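Local coordinates for protein aspergillopepsin-2 heavy chain (PDB 1Y43) that forms the heavy chain of a two-chain acid endopeptidase of the glutamic peptidase family G1, an enzyme that cleaves peptide bonds in protein substrates, at residues Val65-Thr70 and Gly75-Glu80; Val119-Phe124 and Ser156-Thr161; Ala7-Gly12 and Val127-Ala132; Val141-Ala146 and Asp166-Thr171. All coordinates share one frame; numbering follows the deposited sequence.

Contact 1. Residues Val65-Thr70 and Gly75-Glu80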
# COMPACT_ATOMS: atom_id res chain seq x y z
N VAL B 65 3.74 -6.56 5.20
CA VAL B 65 4.34 -6.17 3.93
C VAL B 65 5.58 -5.31 4.18
O VAL B 65 5.58 -4.43 5.04
CB VAL B 65 3.35 -5.40 3.02
CG1 VAL B 65 2.33 -6.36 2.44
CG2 VAL B 65 2.64 -4.28 3.80
N THR B 66 6.59 -5.50 3.34
CA THR B 66 7.84 -4.77 3.47
C THR B 66 8.50 -4.50 2.12
O THR B 66 8.53 -5.39 1.26
CB THR B 66 8.87 -5.63 4.26
OG1 THR B 66 8.32 -5.96 5.54
CG2 THR B 66 10.19 -4.90 4.43
N VAL B 67 8.96 -3.27 1.91
CA VAL B 67 9.75 -2.95 0.72
C VAL B 67 11.09 -2.44 1.26
O VAL B 67 11.15 -1.78 2.30
CB VAL B 67 9.13 -1.88 -0.24
CG1 VAL B 67 7.91 -2.44 -0.96
CG2 VAL B 67 8.82 -0.58 0.49
N GLU B 68 12.16 -2.80 0.58
CA GLU B 68 13.51 -2.40 0.97
C GLU B 68 14.27 -2.00 -0.30
O GLU B 68 14.17 -2.68 -1.33
CB GLU B 68 14.23 -3.57 1.64
CG GLU B 68 13.66 -3.99 2.99
CD GLU B 68 14.37 -5.23 3.58
OE1 GLU B 68 15.42 -5.65 3.01
OE2 GLU B 68 13.89 -5.78 4.61
N ALA B 69 15.03 -0.92 -0.22
CA ALA B 69 15.82 -0.44 -1.35
C ALA B 69 17.29 -0.62 -1.00
O ALA B 69 17.74 -0.10 0.02
CB ALA B 69 15.53 1.03 -1.61
N THR B 70 18.01 -1.37 -1.81
CA THR B 70 19.44 -1.57 -1.58
C THR B 70 20.27 -0.50 -2.33
O THR B 70 21.47 -0.33 -2.09
CB THR B 70 19.88 -3.01 -1.95
OG1 THR B 70 19.43 -3.33 -3.26
CG2 THR B 70 19.30 -4.01 -0.95
N GLY B 75 16.28 -3.53 -5.03
CA GLY B 75 15.64 -3.76 -3.75
C GLY B 75 14.77 -4.99 -3.78
O GLY B 75 14.92 -5.85 -4.64
N SER B 76 13.78 -5.04 -2.89
CA SER B 76 12.90 -6.19 -2.81
C SER B 76 11.53 -5.83 -2.25
O SER B 76 11.34 -4.78 -1.61
CB SER B 76 13.54 -7.28 -1.93
OG SER B 76 13.73 -6.80 -0.61
N ALA B 77 10.57 -6.71 -2.51
CA ALA B 77 9.21 -6.55 -2.02
C ALA B 77 8.87 -7.88 -1.37
O ALA B 77 9.08 -8.93 -1.99
CB ALA B 77 8.26 -6.26 -3.17
N THR B 78 8.34 -7.83 -0.15
CA THR B 78 7.99 -9.04 0.57
C THR B 78 6.59 -8.98 1.16
O THR B 78 6.18 -7.95 1.72
CB THR B 78 8.98 -9.28 1.72
OG1 THR B 78 10.30 -9.44 1.18
CG2 THR B 78 8.59 -10.51 2.55
N VAL B 79 5.86 -10.09 1.00
CA VAL B 79 4.52 -10.24 1.54
C VAL B 79 4.52 -11.51 2.38
O VAL B 79 4.85 -12.60 1.90
CB VAL B 79 3.43 -10.38 0.44
CG1 VAL B 79 2.06 -10.67 1.07
CG2 VAL B 79 3.35 -9.11 -0.41
N GLU B 80 4.22 -11.36 3.66
CA GLU B 80 4.19 -12.49 4.55
C GLU B 80 2.80 -12.64 5.12
O GLU B 80 2.22 -11.67 5.62
CB GLU B 80 5.17 -12.29 5.69
CG GLU B 80 5.19 -13.45 6.68
CD GLU B 80 6.15 -13.22 7.84
OE1 GLU B 80 6.57 -12.05 8.09
OE2 GLU B 80 6.47 -14.22 8.54
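Val65 and Val79 lie side by side and point the same way, and Val65 CG1 meets Val79 CG2 at 4.1 Å. Each of these methyls stands anti to its own carbonyl carbon, beside the backbone N, although chi1 is -74° in Val65 and 174° in Val79; the different rotations bring a different branch of each valine to the meeting line. Further along the same face, Val67 CG1 lies a looser 4.4 Å from Ala77 CB. The two strands form a beta hairpin, antiparallel within a few degrees, in which Thr66 faces Thr78 and Glu68 faces Ser76 in hydrogen-bonded pairs; the shortest bond runs from Thr78 N to Thr66 O, 2.8 Å. The valine and alanine face turns inward onto Val11, Ile13 and Thr25, where compact beta-branched or small side chains suit a packed layer. The other face is polar. Thr78 OG1 bonds to Thr89 on the third strand, while Thr66 OG1 bonds to a polar side chain of the other protein chain, whose strand extends the sheet beyond residues 65-68. Ser76 OG sits between its backbone N and carbonyl carbon (chi1 62°) and comes to 4.0 Å from Glu68 CB. Near the turn, Gly75 CA makes a close CA-H...O contact with Glu68 O, 3.0 Å.

Contact 2. Residues Val119-Phe124 and Ser156-Thr161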
# COMPACT_ATOMS: atom_id res chain seq x y z
N VAL B 119 -11.13 2.00 -10.51
CA VAL B 119 -12.04 0.90 -10.23
C VAL B 119 -13.10 1.37 -9.21
O VAL B 119 -12.84 2.27 -8.40
CB VAL B 119 -11.25 -0.34 -9.68
CG1 VAL B 119 -10.70 -0.09 -8.30
CG2 VAL B 119 -12.11 -1.59 -9.72
N ALA B 120 -14.31 0.85 -9.31
CA ALA B 120 -15.37 1.22 -8.37
C ALA B 120 -14.78 0.87 -7.01
O ALA B 120 -14.24 -0.23 -6.83
CB ALA B 120 -16.63 0.41 -8.64
N PHE B 121 -14.85 1.82 -6.09
CA PHE B 121 -14.26 1.69 -4.76
C PHE B 121 -15.06 0.88 -3.75
O PHE B 121 -16.18 1.23 -3.40
CB PHE B 121 -13.98 3.10 -4.25
CG PHE B 121 -12.93 3.16 -3.19
CD1 PHE B 121 -11.73 2.46 -3.31
CD2 PHE B 121 -13.12 3.97 -2.08
CE1 PHE B 121 -10.73 2.57 -2.33
CE2 PHE B 121 -12.14 4.09 -1.10
CZ PHE B 121 -10.94 3.39 -1.22
N ALA B 122 -14.46 -0.20 -3.26
CA ALA B 122 -15.11 -1.09 -2.29
C ALA B 122 -15.20 -0.52 -0.87
O ALA B 122 -14.35 0.25 -0.43
CB ALA B 122 -14.39 -2.43 -2.26
N ASP B 123 -16.26 -0.91 -0.15
CA ASP B 123 -16.41 -0.53 1.25
C ASP B 123 -15.66 -1.65 1.99
O ASP B 123 -16.13 -2.78 2.09
CB ASP B 123 -17.88 -0.52 1.68
CG ASP B 123 -18.06 -0.15 3.14
OD1 ASP B 123 -17.07 -0.13 3.92
OD2 ASP B 123 -19.21 0.12 3.53
N PHE B 124 -14.47 -1.32 2.48
CA PHE B 124 -13.61 -2.27 3.20
C PHE B 124 -13.72 -2.14 4.72
O PHE B 124 -12.94 -2.76 5.44
CB PHE B 124 -12.15 -2.06 2.77
CG PHE B 124 -11.71 -0.62 2.85
CD1 PHE B 124 -11.26 -0.07 4.04
CD2 PHE B 124 -11.78 0.20 1.73
CE1 PHE B 124 -10.91 1.28 4.12
CE2 PHE B 124 -11.43 1.55 1.80
CZ PHE B 124 -10.99 2.08 3.00
N SER B 156 -17.55 13.70 -3.14
CA SER B 156 -17.81 12.79 -2.03
C SER B 156 -16.52 12.37 -1.35
O SER B 156 -15.56 11.95 -2.02
CB SER B 156 -18.55 11.53 -2.51
OG SER B 156 -19.89 11.82 -2.88
N VAL B 157 -16.47 12.55 -0.04
CA VAL B 157 -15.31 12.13 0.75
C VAL B 157 -15.55 10.64 0.98
O VAL B 157 -16.62 10.23 1.46
CB VAL B 157 -15.26 12.88 2.10
CG1 VAL B 157 -14.07 12.42 2.91
CG2 VAL B 157 -15.17 14.39 1.84
N LEU B 158 -14.58 9.80 0.61
CA LEU B 158 -14.76 8.36 0.75
C LEU B 158 -13.96 7.71 1.86
O LEU B 158 -14.17 6.53 2.16
CB LEU B 158 -14.45 7.67 -0.59
CG LEU B 158 -15.21 8.15 -1.83
CD1 LEU B 158 -14.70 7.43 -3.05
CD2 LEU B 158 -16.70 7.92 -1.65
N THR B 159 -13.04 8.45 2.48
CA THR B 159 -12.23 7.90 3.57
C THR B 159 -11.92 8.93 4.64
O THR B 159 -11.98 10.14 4.39
CB THR B 159 -10.85 7.34 3.06
OG1 THR B 159 -10.06 8.41 2.53
CG2 THR B 159 -11.03 6.28 2.00
N GLU B 160 -11.58 8.42 5.82
CA GLU B 160 -11.15 9.23 6.95
C GLU B 160 -9.92 8.49 7.50
O GLU B 160 -9.99 7.30 7.83
CB GLU B 160 -12.24 9.31 8.03
CG GLU B 160 -13.32 10.34 7.72
CD GLU B 160 -14.49 10.28 8.69
OE1 GLU B 160 -14.37 9.58 9.74
OE2 GLU B 160 -15.55 10.91 8.41
N THR B 161 -8.81 9.20 7.60
CA THR B 161 -7.57 8.60 8.06
C THR B 161 -7.09 9.21 9.36
O THR B 161 -7.22 10.42 9.58
CB THR B 161 -6.48 8.76 6.97
OG1 THR B 161 -6.86 8.01 5.81
CG2 THR B 161 -5.12 8.27 7.46
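Phe121 and Leu158 make the main apolar contact, with Phe121 CD2 3.9 Å from Leu158 CD1. The two side chains run antiparallel alongside one another, and the methyl meets the ring obliquely. Phe121 carries its ring away from its own strand because CG lies anti to the backbone N (chi1 -158°), which sends the CD2-CE2 side of the ring across to residues 158 and 159.

Methyl-to-ring-edge contacts form the second group. Thr159 CG2 lies near the plane of the Phe121 ring, at its edge and 4.0 Å from CE2, and the two side chains cross at about a right angle. The same methyl also approaches the edge of Phe124, whose CZ is 4.3 Å away, so it meets both aromatic rings.

No hydrogen bond links the two segments, and the polar end of Thr159 is used elsewhere: OG1 bonds to Asp150 OD1 and Ile151 N on strand 147-153. Threonine suits this place because one branch can serve its own sheet while the other faces aromatic carbon. Tyr172, Ile151 and Ala7 pack further round Phe121, between the six-stranded sheet that includes strand 117-121 and the five-stranded sheet that includes strand 156-163. With carbon alone meeting carbon, this junction between the sheets probably depends on shape and the exclusion of water, and imposes little of the directionality of a polar bond.

Contact 3. Residues Ala7-Gly12 and Val127-Ala132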
# COMPACT_ATOMS: atom_id res chain seq x y z
N ALA B 7 -10.35 -2.36 -3.78
CA ALA B 7 -9.51 -1.42 -3.05
C ALA B 7 -8.18 -2.16 -2.86
O ALA B 7 -8.11 -3.37 -3.07
CB ALA B 7 -10.13 -1.08 -1.70
N SER B 8 -7.12 -1.43 -2.56
CA SER B 8 -5.83 -2.06 -2.33
C SER B 8 -5.17 -1.42 -1.11
O SER B 8 -5.47 -0.26 -0.76
CB SER B 8 -4.93 -1.89 -3.56
OG SER B 8 -4.54 -0.53 -3.71
N ALA B 9 -4.29 -2.16 -0.45
CA ALA B 9 -3.56 -1.63 0.70
C ALA B 9 -2.11 -2.02 0.41
O ALA B 9 -1.82 -3.18 0.08
CB ALA B 9 -4.02 -2.29 1.99
N TRP B 10 -1.21 -1.07 0.56
CA TRP B 10 0.20 -1.33 0.29
C TRP B 10 1.13 -0.39 1.04
O TRP B 10 0.70 0.60 1.63
CB TRP B 10 0.45 -1.20 -1.22
CG TRP B 10 -0.04 0.08 -1.85
CD1 TRP B 10 -1.27 0.30 -2.40
CD2 TRP B 10 0.72 1.28 -2.05
NE1 TRP B 10 -1.32 1.56 -2.94
CE2 TRP B 10 -0.12 2.18 -2.74
CE3 TRP B 10 2.02 1.68 -1.71
CZ2 TRP B 10 0.31 3.47 -3.11
CZ3 TRP B 10 2.44 2.96 -2.08
CH2 TRP B 10 1.59 3.83 -2.77
N VAL B 11 2.42 -0.75 1.09
CA VAL B 11 3.44 0.12 1.66
C VAL B 11 4.40 0.37 0.51
O VAL B 11 4.54 -0.46 -0.42
CB VAL B 11 4.21 -0.51 2.86
CG1 VAL B 11 3.27 -0.75 4.02
CG2 VAL B 11 4.94 -1.78 2.44
N GLY B 12 5.03 1.53 0.53
CA GLY B 12 5.95 1.83 -0.55
C GLY B 12 6.88 2.99 -0.29
O GLY B 12 6.79 3.68 0.73
N VAL B 127 -9.08 -0.31 7.64
CA VAL B 127 -7.81 -1.01 7.51
C VAL B 127 -6.85 -0.30 8.45
O VAL B 127 -6.75 0.93 8.43
CB VAL B 127 -7.22 -0.94 6.07
CG1 VAL B 127 -5.78 -1.45 6.06
CG2 VAL B 127 -8.06 -1.77 5.10
N THR B 128 -6.21 -1.06 9.33
CA THR B 128 -5.24 -0.47 10.24
C THR B 128 -3.88 -1.12 10.04
O THR B 128 -3.76 -2.35 10.06
CB THR B 128 -5.63 -0.65 11.74
OG1 THR B 128 -6.86 0.02 12.01
CG2 THR B 128 -4.54 -0.07 12.64
N PHE B 129 -2.89 -0.30 9.74
CA PHE B 129 -1.52 -0.76 9.60
C PHE B 129 -0.90 -0.60 10.99
O PHE B 129 -0.93 0.50 11.55
CB PHE B 129 -0.73 0.14 8.66
CG PHE B 129 -1.14 0.06 7.21
CD1 PHE B 129 -2.10 0.92 6.69
CD2 PHE B 129 -0.49 -0.82 6.36
CE1 PHE B 129 -2.41 0.90 5.31
CE2 PHE B 129 -0.80 -0.84 4.99
CZ PHE B 129 -1.75 0.02 4.47
N THR B 130 -0.42 -1.68 11.58
CA THR B 130 0.23 -1.60 12.88
C THR B 130 1.71 -1.86 12.61
O THR B 130 2.08 -2.32 11.53
CB THR B 130 -0.29 -2.64 13.88
OG1 THR B 130 -0.14 -3.96 13.34
CG2 THR B 130 -1.76 -2.36 14.20
N ASN B 131 2.54 -1.58 13.61
CA ASN B 131 3.99 -1.74 13.47
C ASN B 131 4.42 -1.02 12.18
O ASN B 131 5.20 -1.56 11.37
CB ASN B 131 4.35 -3.23 13.45
CG ASN B 131 4.07 -3.92 14.78
OD1 ASN B 131 4.56 -3.50 15.83
ND2 ASN B 131 3.27 -4.97 14.75
N ALA B 132 3.85 0.16 11.98
CA ALA B 132 4.11 1.00 10.82
C ALA B 132 5.41 1.74 11.05
O ALA B 132 5.45 2.72 11.81
CB ALA B 132 2.97 1.98 10.62
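The carbonyl oxygen of Trp10 is the polar atom met by the Phe129 ring: its O lies 3.8 Å from Phe129 CZ, with CE2 of the same ring only slightly farther, an oblique van der Waals approach by the far end of the phenyl group. No hydrogen bond joins the segments; the Trp10 backbone is hydrogen-bonded with Ile108 of strand 104-114. On either side of this peptide, in sequence, an apolar side chain touches the ring. Ala9 CB is 4.1 Å from Phe129 CZ, and Val11 CG1 is 4.2 Å from Phe129 CE2. Phe129 CG stands anti to the carbonyl carbon, beside the backbone N (chi1 -70°), and the ring thereby spans the gap to the opposite strand. Strands 7-12 and 127-130 run nearly parallel; their axes approach to 9.5 Å with a crossing angle of -17°: two sheets packed face to face in the beta sandwich of this concanavalin-clan family. The small Ala9 lets the Phe129 ring come close to the strand, and beta-branched Val11 fits a buried strand. Trp10 directs its side chain away from Phe129, where NE1 bonds to Glu110 OE1 and its ring meets Trp41. An aromatic side chain of the other protein chain also packs against Ala9.

Contact 4. Residues Val141-Ala146 and Asp166-Thr171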
# COMPACT_ATOMS: atom_id res chain seq x y z
N VAL B 141 11.47 5.37 12.16
CA VAL B 141 10.51 6.42 12.51
C VAL B 141 9.12 5.92 12.18
O VAL B 141 8.93 5.10 11.28
CB VAL B 141 10.74 7.74 11.70
CG1 VAL B 141 12.12 8.33 12.00
CG2 VAL B 141 10.58 7.49 10.21
N GLY B 142 8.16 6.41 12.95
CA GLY B 142 6.77 6.05 12.75
C GLY B 142 6.04 7.10 11.93
O GLY B 142 6.65 8.07 11.47
N PRO B 143 4.71 6.97 11.80
CA PRO B 143 3.90 7.92 11.03
C PRO B 143 3.40 9.20 11.72
O PRO B 143 2.65 9.97 11.12
CB PRO B 143 2.74 7.04 10.56
CG PRO B 143 2.54 6.09 11.69
CD PRO B 143 3.95 5.75 12.14
N SER B 144 3.87 9.47 12.94
CA SER B 144 3.43 10.64 13.71
C SER B 144 3.39 11.96 12.94
O SER B 144 2.38 12.67 12.95
CB SER B 144 4.33 10.83 14.95
OG SER B 144 4.21 9.75 15.86
N ASP B 145 4.49 12.26 12.25
CA ASP B 145 4.62 13.52 11.51
C ASP B 145 4.28 13.41 10.02
O ASP B 145 4.57 14.33 9.24
CB ASP B 145 6.04 14.07 11.66
CG ASP B 145 6.40 14.39 13.10
OD1 ASP B 145 5.57 14.95 13.81
OD2 ASP B 145 7.53 14.08 13.51
N ALA B 146 3.64 12.30 9.65
CA ALA B 146 3.29 12.07 8.26
C ALA B 146 2.16 12.96 7.77
O ALA B 146 1.36 13.47 8.56
CB ALA B 146 2.91 10.60 8.05
N ASP B 166 2.53 4.69 16.01
CA ASP B 166 2.97 3.45 15.36
C ASP B 166 1.93 2.80 14.45
O ASP B 166 2.10 1.64 14.04
CB ASP B 166 3.46 2.44 16.42
CG ASP B 166 2.43 2.17 17.51
OD1 ASP B 166 1.21 2.20 17.24
OD2 ASP B 166 2.84 1.91 18.66
N SER B 167 0.87 3.52 14.12
CA SER B 167 -0.17 2.95 13.28
C SER B 167 -0.85 3.98 12.40
O SER B 167 -0.71 5.20 12.61
CB SER B 167 -1.23 2.24 14.14
OG SER B 167 -1.95 3.16 14.95
N VAL B 168 -1.54 3.47 11.38
CA VAL B 168 -2.29 4.28 10.44
C VAL B 168 -3.62 3.56 10.24
O VAL B 168 -3.62 2.37 9.92
CB VAL B 168 -1.57 4.35 9.07
CG1 VAL B 168 -2.36 5.21 8.09
CG2 VAL B 168 -0.16 4.90 9.24
N THR B 169 -4.74 4.25 10.44
CA THR B 169 -6.05 3.64 10.26
C THR B 169 -6.81 4.41 9.18
O THR B 169 -6.89 5.63 9.23
CB THR B 169 -6.89 3.68 11.57
OG1 THR B 169 -6.24 2.89 12.58
CG2 THR B 169 -8.29 3.15 11.33
N VAL B 170 -7.29 3.68 8.17
CA VAL B 170 -8.08 4.26 7.09
C VAL B 170 -9.46 3.65 7.19
O VAL B 170 -9.61 2.43 7.15
CB VAL B 170 -7.49 3.93 5.68
CG1 VAL B 170 -8.35 4.57 4.59
CG2 VAL B 170 -6.05 4.41 5.58
N THR B 171 -10.47 4.50 7.33
CA THR B 171 -11.85 4.05 7.44
C THR B 171 -12.68 4.50 6.25
O THR B 171 -12.55 5.64 5.77
CB THR B 171 -12.50 4.60 8.72
OG1 THR B 171 -11.70 4.25 9.85
CG2 THR B 171 -13.89 4.01 8.87
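Pro143 carries this contact with three successive ring carbons. CB lies 3.8 Å from Val168 CG2, and the same methyl is equally near CG, so one valine branch rests against the CB-CG edge of the pyrrolidine; the two side chains cross obliquely. Pro143 CG also approaches Ser167 O, at 3.5 Å, while CD reaches the backbone of the neighbouring residue, 4.1 Å from Asp166 CA. A rigid, compact ring suits such a place, for it packs against the backbone leading into the strand, with little freedom to swing away.

Val168 has CG2 anti to its carbonyl carbon, beside the backbone N, with CG1 anti to the N (chi1 180°), and this leaves CG2 as the branch that faces the proline. The proline is positioned by its own loop: a type I beta turn runs from Pro143 to Ala146 and is closed by Ala146 N donating to Pro143 O over 2.9 Å. On the other segment, Ser164 OG bonds to both Asp166 N and Ser167 OG on the approach to the strand, and backbone bonding to Phe129 holds Val168 in register with strand 126-136.

Farther out, Pro143 packs on Trp107 of strand 104-114, and Val168 meets an apolar side chain of the other protein chain. In sequence the turn links strands 139-141 and 147-153, the outermost strands of the five-stranded antiparallel sheet within this chain, and Pro143 meets the Val168 end of strand 168-172, the central strand, which runs between 126-136 and 156-163.

Contact 3 lies nearest the chain's centre and touches all the others. It spans most of the sequence, and contact 1 is nested within the loop it closes; contacts 1 and 2 stand on opposite sides of the centre, 26 Å between their centres. Contacts 2 and 3 each join the six-stranded mixed sheet to the five-stranded antiparallel one, and their segments alternate along the chain, as do those of contacts 2 and 4. Contacts 3 and 4, centres 10 Å apart, share the five-stranded sheet through adjacent strands 126-136 and 168-172. Within this chain contact 1 belongs to another sheet, three-stranded, which the other protein chain extends and which packs on contact 3 through Val65 and Val11. Distant parts of the sequence thereby unite in one sandwich.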